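Local coordinates for protein ASCH domain (Vibrio cholerae TMA 21, PDB 3S9X) that is of unknown function but, as an ASCH domain of the PUA clan, may bind RNA or a nucleoside-like ligand, at residues 50-60 with 110-119; 30-41 with 75-86. All coordinates share one frame; numbering follows the deposited sequence.

Contact 1 (50-60 with 110-119); sequences LILRGEKRASC and FAASEGEGDK
Charge dominates the meeting of Lys56 with Glu114 and Glu116. The lysine runs alongside Glu114, its long chain trans until a bend at the last torsion (chi4 77°) turns the ammonium between three good acceptors. NZ makes salt bridges to Glu114 OE2 at 2.7 Å, on that oxygen's anti lone pair, and to Glu116 OE2 at 2.8 Å. Its third bond goes to the backbone O of Glu114, 2.9 Å from NZ, and a weak fourth to Ala58 O. Trp124 binds the other oxygen of Glu114, which helps fix the carboxylate's rotation. Farther out, Lys119 NZ forms a salt bridge to Glu55 OE1 (2.5 Å), coming from above the carboxylate plane.

One backbone bond crosses: Arg57 N donates to Ser113 O (2.8 Å, 170° at the hydrogen), joining the last turn of helix 108-114 to the loop before strand 58-62. Gly115, at positive phi, brings its CA within 3.3 Å of Glu55 O, an approach that suits a residue without a side chain. A water bridges Glu55 O, Ala112 O and Lys119 NZ.

Apolar packing is slight: small Ala58 sets CB 3.7 Å from Phe110 CE1.

Gly54-x-Lys56 is reminiscent of the G-x-K motif described for ASCH domains; two carboxylates and a backbone carbonyl fix where its buried ammonium points.

Contact 2 (30-41 with 75-86); sequences TSFSADYFCADE and QVGHLQVVTNWD
His78 has CG trans to its backbone N (chi1 -180°), which swings the imidazole across to the neighbouring strand, while Ser33 tucks OG between its own N and carbonyl carbon (chi1 68°) to face it. Ser31 meets the other ring nitrogen. The ring thus spans two serines spaced two residues apart: Ser31 OG hydrogen-bonds with His78 ND1 at 2.7 Å and Ser33 OG with His78 NE2 at 2.8 Å, both near the ring plane. Histidine suits this place because each nitrogen can pair with a hydroxyl, and together the two bonds fix the rotation of the ring.

Strands 32-35 and 79-83 run parallel, joined by backbone bonds that alternate in direction, such as Leu79 N to Ser31 O at 3.0 Å and Ser33 N to Leu79 O. Asp35 O takes two donors from opposite faces of its carbonyl plane: Thr83 N and, at 3.0 Å, Gln80 NE2, whose extended side chain slants across to the neighbouring strand. On one face of the sheet Phe32 packs beside Leu79, and Ala34 CB sits 4.0 Å from Val81 CB; helix 8-19 covers this face.

Past the strands, aromatic groups take over. Tyr36 CZ comes within 3.5 Å of Trp85 CZ3, the two rings inclined at 45°. Glu41 lays its CB 3.5 Å above the centroid of the five-membered ring of Trp85, a CH-pi contact in which the broad indole receives the start of helix 41-52. That start is N-capped by Asp40, which binds Asn43 N.

This parallel pair lies at one margin of a mixed five-stranded sheet, with 32-35 outermost; given membership of the PUA clan, the sheet probably corresponds to the curved, barrel-type sheet of PUA-like domains.

Overall arrangement
Contacts 1 and 2 involve the two opposite margins of one mixed sheet: 30-41 supplies the outermost strand 32-35, whereas 50-60 supplies the start of the other outermost strand, 58-62. Their centres lie 15 Å apart, and helix 41-52 connects the two first segments along the chain. Phe37, on the loop after strand 32-35, bridges the gap. Its CE2 packs 3.5 Å from Ile51 CD1 and its CE1 3.8 Å from Ser59 CB, while Ile51 CD1 also approaches Val82 CG1 at 4.1 Å. The Phe37 ring therefore borders Ser59 and also Lys56, whose CE lies 4.2 Å from Phe37 CD1, and joins the two contacts in one apolar patch; no ligand defines a site here.

Contact 1 (50-60 with 110-119)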
loop_
_atom_site.group_PDB
_atom_site.type_symbol
_atom_site.label_atom_id
_atom_site.label_comp_id
_atom_site.label_asym_id
_atom_site.label_seq_id
_atom_site.Cartn_x
_atom_site.Cartn_y
_atom_site.Cartn_z
ATOM N N LEU A 50 -2.945 -3.590 -11.345
ATOM C CA LEU A 50 -1.789 -2.759 -11.656
ATOM C C LEU A 50 -0.604 -3.218 -10.872
ATOM O O LEU A 50 0.541 -3.229 -11.372
ATOM C CB LEU A 50 -2.082 -1.283 -11.329
ATOM C CG LEU A 50 -3.000 -0.525 -12.246
ATOM C CD1 LEU A 50 -3.341 0.802 -11.593
ATOM C CD2 LEU A 50 -2.415 -0.332 -13.678
ATOM N N ILE A 51 -0.814 -3.556 -9.580
ATOM C CA ILE A 51 0.326 -4.002 -8.759
ATOM C C ILE A 51 0.855 -5.340 -9.298
ATOM O O ILE A 51 2.044 -5.523 -9.518
ATOM C CB ILE A 51 -0.034 -4.151 -7.277
ATOM C CG1 ILE A 51 -0.389 -2.759 -6.695
ATOM C CG2 ILE A 51 1.030 -4.843 -6.460
ATOM C CD1 ILE A 51 -1.035 -2.725 -5.334
ATOM N N LEU A 52 -0.057 -6.273 -9.547
ATOM C CA LEU A 52 0.251 -7.589 -10.124
ATOM C C LEU A 52 1.201 -7.452 -11.298
ATOM O O LEU A 52 2.176 -8.190 -11.454
ATOM C CB LEU A 52 -1.027 -8.363 -10.476
ATOM C CG LEU A 52 -0.889 -9.692 -11.229
ATOM C CD1 LEU A 52 -0.233 -10.749 -10.301
ATOM C CD2 LEU A 52 -2.264 -10.149 -11.708
ATOM N N ARG A 53 0.817 -6.554 -12.212
ATOM C CA ARG A 53 1.483 -6.360 -13.510
ATOM C C ARG A 53 2.733 -5.472 -13.442
ATOM O O ARG A 53 3.346 -5.201 -14.512
ATOM C CB ARG A 53 0.526 -5.918 -14.566
ATOM C CG ARG A 53 -0.572 -6.957 -14.831
ATOM C CD ARG A 53 -1.417 -6.678 -15.990
ATOM N NE ARG A 53 -2.197 -5.507 -15.747
ATOM C CZ ARG A 53 -1.993 -4.295 -16.205
ATOM N NH1 ARG A 53 -2.817 -3.297 -15.834
ATOM N NH2 ARG A 53 -0.956 -4.056 -16.963
ATOM N N GLY A 54 3.088 -4.966 -12.253
ATOM C CA GLY A 54 4.250 -4.117 -12.133
ATOM C C GLY A 54 4.064 -2.674 -12.533
ATOM O O GLY A 54 5.040 -1.933 -12.644
ATOM N N GLU A 55 2.818 -2.270 -12.770
ATOM C CA GLU A 55 2.526 -0.896 -13.104
ATOM C C GLU A 55 2.373 0.056 -11.901
ATOM O O GLU A 55 2.674 1.233 -11.998
ATOM C CB GLU A 55 1.254 -0.860 -13.932
ATOM C CG GLU A 55 1.314 -1.423 -15.303
ATOM C CD GLU A 55 1.988 -0.381 -16.165
ATOM O OE1 GLU A 55 1.348 0.677 -16.528
ATOM O OE2 GLU A 55 3.188 -0.617 -16.394
ATOM N N LYS A 56 1.941 -0.481 -10.768
ATOM C CA LYS A 56 1.804 0.271 -9.527
ATOM C C LYS A 56 2.836 -0.319 -8.592
ATOM O O LYS A 56 2.785 -1.495 -8.260
ATOM C CB LYS A 56 0.398 0.198 -8.945
ATOM C CG LYS A 56 0.298 0.807 -7.530
ATOM C CD LYS A 56 -1.104 1.048 -7.068
ATOM C CE LYS A 56 -1.170 1.980 -5.878
ATOM N NZ LYS A 56 -0.962 3.377 -6.393
ATOM N N ARG A 57 3.798 0.544 -8.210
ATOM C CA ARG A 57 4.975 0.116 -7.430
ATOM C C ARG A 57 5.176 1.000 -6.207
ATOM O O ARG A 57 6.225 0.943 -5.548
ATOM C CB ARG A 57 6.222 0.157 -8.347
ATOM C CG ARG A 57 6.114 -0.709 -9.589
ATOM C CD ARG A 57 7.396 -0.617 -10.407
ATOM N NE ARG A 57 7.652 0.762 -10.880
ATOM C CZ ARG A 57 7.038 1.385 -11.886
ATOM N NH1 ARG A 57 7.364 2.662 -12.138
ATOM N NH2 ARG A 57 6.131 0.741 -12.656
ATOM N N ALA A 58 4.164 1.815 -5.865
ATOM C CA ALA A 58 4.283 2.762 -4.744
ATOM C C ALA A 58 2.876 3.119 -4.320
ATOM O O ALA A 58 1.884 2.949 -5.055
ATOM C CB ALA A 58 5.070 3.995 -5.147
ATOM N N SER A 59 2.786 3.629 -3.113
ATOM C CA SER A 59 1.568 4.152 -2.520
ATOM C C SER A 59 1.904 5.177 -1.481
ATOM O O SER A 59 3.058 5.291 -1.101
ATOM C CB SER A 59 0.765 3.031 -1.935
ATOM O OG SER A 59 1.341 2.465 -0.787
ATOM N N CYS A 60 0.901 5.920 -0.998
ATOM C CA CYS A 60 1.152 6.877 0.040
ATOM C C CYS A 60 -0.076 6.980 0.983
ATOM O O CYS A 60 -1.168 6.443 0.720
ATOM C CB CYS A 60 1.447 8.253 -0.559
ATOM S SG CYS A 60 0.127 9.069 -1.400
ATOM N N PHE A 110 6.977 10.165 -8.801
ATOM C CA PHE A 110 6.258 9.399 -7.805
ATOM C C PHE A 110 4.845 9.049 -8.272
ATOM O O PHE A 110 4.370 7.949 -8.146
ATOM C CB PHE A 110 6.238 10.117 -6.448
ATOM C CG PHE A 110 5.631 9.256 -5.392
ATOM C CD1 PHE A 110 6.415 8.243 -4.774
ATOM C CD2 PHE A 110 4.320 9.396 -4.994
ATOM C CE1 PHE A 110 5.847 7.419 -3.879
ATOM C CE2 PHE A 110 3.776 8.524 -4.113
ATOM C CZ PHE A 110 4.549 7.553 -3.506
ATOM N N ALA A 111 4.154 10.032 -8.864
ATOM C CA ALA A 111 2.834 9.821 -9.413
ATOM C C ALA A 111 2.915 8.681 -10.452
ATOM O O ALA A 111 2.047 7.805 -10.475
ATOM C CB ALA A 111 2.299 11.055 -10.045
ATOM N N ALA A 112 3.951 8.697 -11.295
ATOM C CA ALA A 112 4.076 7.617 -12.305
ATOM C C ALA A 112 4.300 6.243 -11.666
ATOM O O ALA A 112 3.770 5.257 -12.094
ATOM C CB ALA A 112 5.190 7.974 -13.361
ATOM N N SER A 113 5.094 6.183 -10.569
ATOM C CA SER A 113 5.328 4.954 -9.806
ATOM C C SER A 113 4.059 4.443 -9.193
ATOM O O SER A 113 3.848 3.220 -9.065
ATOM C CB SER A 113 6.361 5.173 -8.698
ATOM O OG SER A 113 7.588 5.409 -9.330
ATOM N N GLU A 114 3.185 5.348 -8.730
ATOM C CA GLU A 114 1.886 4.920 -8.215
ATOM C C GLU A 114 1.034 4.304 -9.329
ATOM O O GLU A 114 0.169 3.476 -9.047
ATOM C CB GLU A 114 1.135 6.022 -7.524
ATOM C CG GLU A 114 1.677 6.439 -6.143
ATOM C CD GLU A 114 0.589 6.586 -5.092
ATOM O OE1 GLU A 114 0.548 7.616 -4.416
ATOM O OE2 GLU A 114 -0.262 5.637 -5.002
ATOM N N GLY A 115 1.249 4.709 -10.573
ATOM C CA GLY A 115 0.802 3.991 -11.766
ATOM C C GLY A 115 -0.650 3.982 -12.118
ATOM O O GLY A 115 -1.086 3.186 -12.953
ATOM N N GLU A 116 -1.447 4.860 -11.491
ATOM C CA GLU A 116 -2.912 4.917 -11.722
ATOM C C GLU A 116 -3.314 5.922 -12.810
ATOM O O GLU A 116 -2.571 6.878 -13.149
ATOM C CB GLU A 116 -3.633 5.191 -10.403
ATOM C CG GLU A 116 -3.483 4.073 -9.364
ATOM C CD GLU A 116 -4.117 4.464 -8.053
ATOM O OE1 GLU A 116 -5.358 4.495 -8.026
ATOM O OE2 GLU A 116 -3.371 4.648 -7.061
ATOM N N GLY A 117 -4.489 5.682 -13.387
ATOM C CA GLY A 117 -4.977 6.541 -14.479
ATOM C C GLY A 117 -3.956 6.658 -15.581
ATOM O O GLY A 117 -3.382 5.690 -16.036
ATOM N N ASP A 118 -3.731 7.891 -16.045
ATOM C CA ASP A 118 -2.788 8.126 -17.096
ATOM C C ASP A 118 -1.369 8.360 -16.581
ATOM O O ASP A 118 -0.512 8.781 -17.332
ATOM C CB ASP A 118 -3.261 9.347 -17.914
ATOM C CG ASP A 118 -3.305 10.638 -17.168
ATOM O OD1 ASP A 118 -2.965 10.690 -15.995
ATOM O OD2 ASP A 118 -3.600 11.672 -17.803
ATOM N N LYS A 119 -1.188 8.113 -15.287
ATOM C CA LYS A 119 0.119 8.222 -14.612
ATOM C C LYS A 119 0.607 9.624 -14.347
ATOM O O LYS A 119 1.715 9.826 -13.879
ATOM C CB LYS A 119 1.223 7.333 -15.247
ATOM C CG LYS A 119 0.803 5.891 -15.267
ATOM C CD LYS A 119 1.957 5.002 -15.646
ATOM C CE LYS A 119 1.588 3.514 -15.795
ATOM N NZ LYS A 119 2.824 2.706 -16.074
HETATM O O HOH W 1 4.108 2.880 -13.537
HETATM O O HOH W 2 9.122 2.722 -8.838
HETATM O O HOH W 3 -1.648 6.042 -2.754
#

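Contact 2 (30-41 with 75-86)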
loop_
_atom_site.group_PDB
_atom_site.type_symbol
_atom_site.label_atom_id
_atom_site.label_comp_id
_atom_site.label_asym_id
_atom_site.label_seq_id
_atom_site.Cartn_x
_atom_site.Cartn_y
_atom_site.Cartn_z
ATOM N N THR A 30 9.190 -10.738 9.302
ATOM C CA THR A 30 8.567 -10.520 10.618
ATOM C C THR A 30 7.335 -9.659 10.710
ATOM O O THR A 30 6.758 -9.502 11.766
ATOM C CB THR A 30 9.655 -9.890 11.593
ATOM O OG1 THR A 30 10.033 -8.617 11.040
ATOM C CG2 THR A 30 10.894 -10.779 11.658
ATOM N N SER A 31 6.940 -9.106 9.547
ATOM C CA SER A 31 5.842 -8.104 9.432
ATOM C C SER A 31 4.991 -8.415 8.223
ATOM O O SER A 31 5.477 -8.530 7.131
ATOM C CB SER A 31 6.413 -6.696 9.415
ATOM O OG SER A 31 5.434 -5.709 9.357
ATOM N N PHE A 32 3.714 -8.628 8.496
ATOM C CA PHE A 32 2.779 -9.183 7.508
ATOM C C PHE A 32 1.416 -8.521 7.628
ATOM O O PHE A 32 0.964 -8.175 8.709
ATOM C CB PHE A 32 2.551 -10.724 7.751
ATOM C CG PHE A 32 3.778 -11.513 7.865
ATOM C CD1 PHE A 32 4.340 -12.109 6.732
ATOM C CD2 PHE A 32 4.451 -11.651 9.073
ATOM C CE1 PHE A 32 5.443 -12.895 6.842
ATOM C CE2 PHE A 32 5.573 -12.370 9.178
ATOM C CZ PHE A 32 6.084 -13.058 8.069
ATOM N N SER A 33 0.743 -8.374 6.484
ATOM C CA SER A 33 -0.661 -7.952 6.480
ATOM C C SER A 33 -1.372 -8.501 5.208
ATOM O O SER A 33 -0.706 -9.058 4.317
ATOM C CB SER A 33 -0.725 -6.450 6.442
ATOM O OG SER A 33 -0.266 -5.892 5.236
ATOM N N ALA A 34 -2.687 -8.325 5.187
ATOM C CA ALA A 34 -3.517 -8.703 4.042
ATOM C C ALA A 34 -4.592 -7.651 3.894
ATOM O O ALA A 34 -5.297 -7.349 4.829
ATOM C CB ALA A 34 -4.161 -10.131 4.217
ATOM N N ASP A 35 -4.677 -7.013 2.732
ATOM C CA ASP A 35 -5.652 -5.928 2.533
ATOM C C ASP A 35 -5.735 -5.643 1.021
ATOM O O ASP A 35 -4.858 -6.007 0.245
ATOM C CB ASP A 35 -5.097 -4.662 3.227
ATOM C CG ASP A 35 -6.060 -3.956 4.195
ATOM O OD1 ASP A 35 -6.087 -2.688 4.140
ATOM O OD2 ASP A 35 -6.686 -4.563 5.068
ATOM N N TYR A 36 -6.795 -4.943 0.649
ATOM C CA TYR A 36 -6.924 -4.316 -0.619
ATOM C C TYR A 36 -6.441 -2.886 -0.552
ATOM O O TYR A 36 -6.324 -2.309 0.527
ATOM C CB TYR A 36 -8.358 -4.441 -1.204
ATOM C CG TYR A 36 -9.461 -3.843 -0.367
ATOM C CD1 TYR A 36 -9.694 -2.463 -0.368
ATOM C CD2 TYR A 36 -10.253 -4.638 0.420
ATOM C CE1 TYR A 36 -10.665 -1.917 0.429
ATOM C CE2 TYR A 36 -11.318 -4.112 1.154
ATOM C CZ TYR A 36 -11.511 -2.734 1.135
ATOM O OH TYR A 36 -12.535 -2.185 1.888
ATOM N N PHE A 37 -6.166 -2.298 -1.723
ATOM C CA PHE A 37 -5.832 -0.903 -1.855
ATOM C C PHE A 37 -7.112 -0.146 -2.217
ATOM O O PHE A 37 -8.076 -0.715 -2.773
ATOM C CB PHE A 37 -4.832 -0.714 -3.002
ATOM C CG PHE A 37 -3.386 -1.029 -2.618
ATOM C CD1 PHE A 37 -2.496 -0.013 -2.446
ATOM C CD2 PHE A 37 -2.974 -2.299 -2.344
ATOM C CE1 PHE A 37 -1.169 -0.289 -2.095
ATOM C CE2 PHE A 37 -1.614 -2.517 -1.932
ATOM C CZ PHE A 37 -0.778 -1.512 -1.794
ATOM N N CYS A 38 -7.133 1.144 -1.851
ATOM C CA CYS A 38 -8.218 2.063 -2.180
ATOM C C CYS A 38 -9.430 1.887 -1.262
ATOM O O CYS A 38 -9.425 1.012 -0.375
ATOM C CB CYS A 38 -8.587 2.089 -3.672
ATOM S SG CYS A 38 -7.244 2.009 -4.775
ATOM N N ALA A 39 -10.476 2.676 -1.515
ATOM C CA ALA A 39 -11.681 2.653 -0.684
ATOM C C ALA A 39 -12.937 2.339 -1.462
ATOM O O ALA A 39 -14.020 2.484 -0.940
ATOM C CB ALA A 39 -11.823 4.018 0.078
ATOM N N ASP A 40 -12.785 1.882 -2.695
ATOM C CA ASP A 40 -13.950 1.472 -3.486
ATOM C C ASP A 40 -13.592 0.275 -4.351
ATOM O O ASP A 40 -12.421 0.060 -4.613
ATOM C CB ASP A 40 -14.508 2.633 -4.337
ATOM C CG ASP A 40 -13.547 3.078 -5.442
ATOM O OD1 ASP A 40 -12.657 3.987 -5.222
ATOM O OD2 ASP A 40 -13.535 2.494 -6.514
ATOM N N GLU A 41 -14.584 -0.492 -4.745
ATOM C CA GLU A 41 -14.375 -1.722 -5.465
ATOM C C GLU A 41 -13.646 -1.533 -6.797
ATOM O O GLU A 41 -12.718 -2.275 -7.110
ATOM C CB GLU A 41 -15.752 -2.395 -5.654
ATOM C CG GLU A 41 -15.701 -3.670 -6.458
ATOM C CD GLU A 41 -17.005 -4.421 -6.463
ATOM O OE1 GLU A 41 -18.075 -3.775 -6.272
ATOM O OE2 GLU A 41 -17.043 -5.594 -6.771
ATOM N N GLN A 75 7.200 -0.578 7.333
ATOM C CA GLN A 75 8.582 -0.992 7.458
ATOM C C GLN A 75 9.070 -1.653 6.185
ATOM O O GLN A 75 8.386 -2.491 5.590
ATOM C CB GLN A 75 8.737 -2.145 8.510
ATOM C CG GLN A 75 8.785 -1.860 9.852
ATOM C CD GLN A 75 8.576 -3.076 10.733
ATOM O OE1 GLN A 75 9.011 -4.276 10.466
ATOM N NE2 GLN A 75 7.945 -2.803 11.855
ATOM N N VAL A 76 10.294 -1.330 5.795
ATOM C CA VAL A 76 11.013 -2.084 4.813
ATOM C C VAL A 76 10.979 -3.566 5.152
ATOM O O VAL A 76 11.181 -3.927 6.322
ATOM C CB VAL A 76 12.436 -1.528 4.572
ATOM C CG1 VAL A 76 13.271 -2.409 3.706
ATOM C CG2 VAL A 76 12.357 -0.083 4.000
ATOM N N GLY A 77 10.702 -4.404 4.151
ATOM C CA GLY A 77 10.672 -5.843 4.332
ATOM C C GLY A 77 9.302 -6.407 4.726
ATOM O O GLY A 77 9.079 -7.651 4.735
ATOM N N HIS A 78 8.330 -5.542 5.058
ATOM C CA HIS A 78 6.966 -5.973 5.253
ATOM C C HIS A 78 6.416 -6.708 4.011
ATOM O O HIS A 78 6.604 -6.217 2.902
ATOM C CB HIS A 78 6.103 -4.724 5.547
ATOM C CG HIS A 78 4.665 -5.042 5.775
ATOM N ND1 HIS A 78 4.156 -5.399 7.011
ATOM C CD2 HIS A 78 3.589 -4.955 4.953
ATOM C CE1 HIS A 78 2.850 -5.568 6.911
ATOM N NE2 HIS A 78 2.473 -5.288 5.675
ATOM N N LEU A 79 5.636 -7.755 4.249
ATOM C CA LEU A 79 4.891 -8.412 3.205
ATOM C C LEU A 79 3.385 -8.155 3.381
ATOM O O LEU A 79 2.825 -8.343 4.433
ATOM C CB LEU A 79 5.077 -9.939 3.281
ATOM C CG LEU A 79 6.469 -10.451 2.973
ATOM C CD1 LEU A 79 6.539 -11.973 3.213
ATOM C CD2 LEU A 79 6.830 -10.139 1.518
ATOM N N GLN A 80 2.778 -7.734 2.280
ATOM C CA GLN A 80 1.336 -7.559 2.215
ATOM C C GLN A 80 0.787 -8.527 1.140
ATOM O O GLN A 80 1.197 -8.460 -0.038
ATOM C CB GLN A 80 0.896 -6.138 1.907
ATOM C CG GLN A 80 -0.567 -5.971 1.728
ATOM C CD GLN A 80 -1.052 -4.591 1.424
ATOM O OE1 GLN A 80 -0.325 -3.611 1.663
ATOM N NE2 GLN A 80 -2.304 -4.486 0.906
ATOM N N VAL A 81 -0.198 -9.326 1.545
ATOM C CA VAL A 81 -1.023 -10.015 0.616
ATOM C C VAL A 81 -1.999 -8.975 0.080
ATOM O O VAL A 81 -2.853 -8.467 0.832
ATOM C CB VAL A 81 -1.765 -11.257 1.202
ATOM C CG1 VAL A 81 -2.624 -11.876 0.120
ATOM C CG2 VAL A 81 -0.756 -12.219 1.864
ATOM N N VAL A 82 -1.885 -8.692 -1.200
ATOM C CA VAL A 82 -2.767 -7.730 -1.928
ATOM C C VAL A 82 -3.967 -8.496 -2.397
ATOM O O VAL A 82 -3.845 -9.388 -3.228
ATOM C CB VAL A 82 -2.019 -7.041 -3.073
ATOM C CG1 VAL A 82 -2.964 -6.067 -3.825
ATOM C CG2 VAL A 82 -0.714 -6.399 -2.582
ATOM N N THR A 83 -5.127 -8.193 -1.830
ATOM C CA THR A 83 -6.363 -8.820 -2.265
ATOM C C THR A 83 -7.153 -7.862 -3.167
ATOM O O THR A 83 -6.871 -6.641 -3.217
ATOM C CB THR A 83 -7.240 -9.214 -1.090
ATOM O OG1 THR A 83 -7.865 -8.090 -0.514
ATOM C CG2 THR A 83 -6.453 -9.978 0.018
ATOM N N ASN A 84 -8.126 -8.419 -3.859
ATOM C CA ASN A 84 -9.126 -7.606 -4.458
ATOM C C ASN A 84 -10.161 -7.187 -3.436
ATOM O O ASN A 84 -10.036 -7.430 -2.245
ATOM C CB ASN A 84 -9.699 -8.277 -5.721
ATOM C CG ASN A 84 -10.590 -9.471 -5.436
ATOM O OD1 ASN A 84 -10.942 -9.741 -4.274
ATOM N ND2 ASN A 84 -10.897 -10.208 -6.508
ATOM N N TRP A 85 -11.192 -6.466 -3.886
ATOM C CA TRP A 85 -12.215 -5.964 -2.994
ATOM C C TRP A 85 -12.843 -7.032 -2.122
ATOM O O TRP A 85 -13.212 -6.728 -0.988
ATOM C CB TRP A 85 -13.267 -5.232 -3.851
ATOM C CG TRP A 85 -14.425 -4.611 -3.122
ATOM C CD1 TRP A 85 -15.693 -5.071 -3.109
ATOM C CD2 TRP A 85 -14.433 -3.420 -2.332
ATOM N NE1 TRP A 85 -16.529 -4.193 -2.409
ATOM C CE2 TRP A 85 -15.753 -3.175 -1.934
ATOM C CE3 TRP A 85 -13.424 -2.498 -1.959
ATOM C CZ2 TRP A 85 -16.113 -2.099 -1.167
ATOM C CZ3 TRP A 85 -13.825 -1.380 -1.186
ATOM C CH2 TRP A 85 -15.160 -1.188 -0.856
ATOM N N ASP A 86 -13.016 -8.184 -2.735
ATOM C CA ASP A 86 -13.640 -9.321 -2.129
ATOM C C ASP A 86 -12.727 -10.285 -1.363
ATOM O O ASP A 86 -13.196 -11.339 -0.945
ATOM C CB ASP A 86 -14.459 -10.026 -3.187
ATOM C CG ASP A 86 -15.770 -9.260 -3.436
ATOM O OD1 ASP A 86 -16.603 -9.200 -2.462
ATOM O OD2 ASP A 86 -16.012 -8.857 -4.573
HETATM O O HOH W 4 8.936 -6.496 12.278
HETATM O O HOH W 5 9.547 -8.268 7.747
HETATM O O HOH W 6 8.032 -9.231 6.464
HETATM O O HOH W 7 -3.616 -1.809 1.276
HETATM O O HOH W 8 -6.378 -3.963 -4.063
HETATM O O HOH W 9 -14.954 -7.255 -6.368
#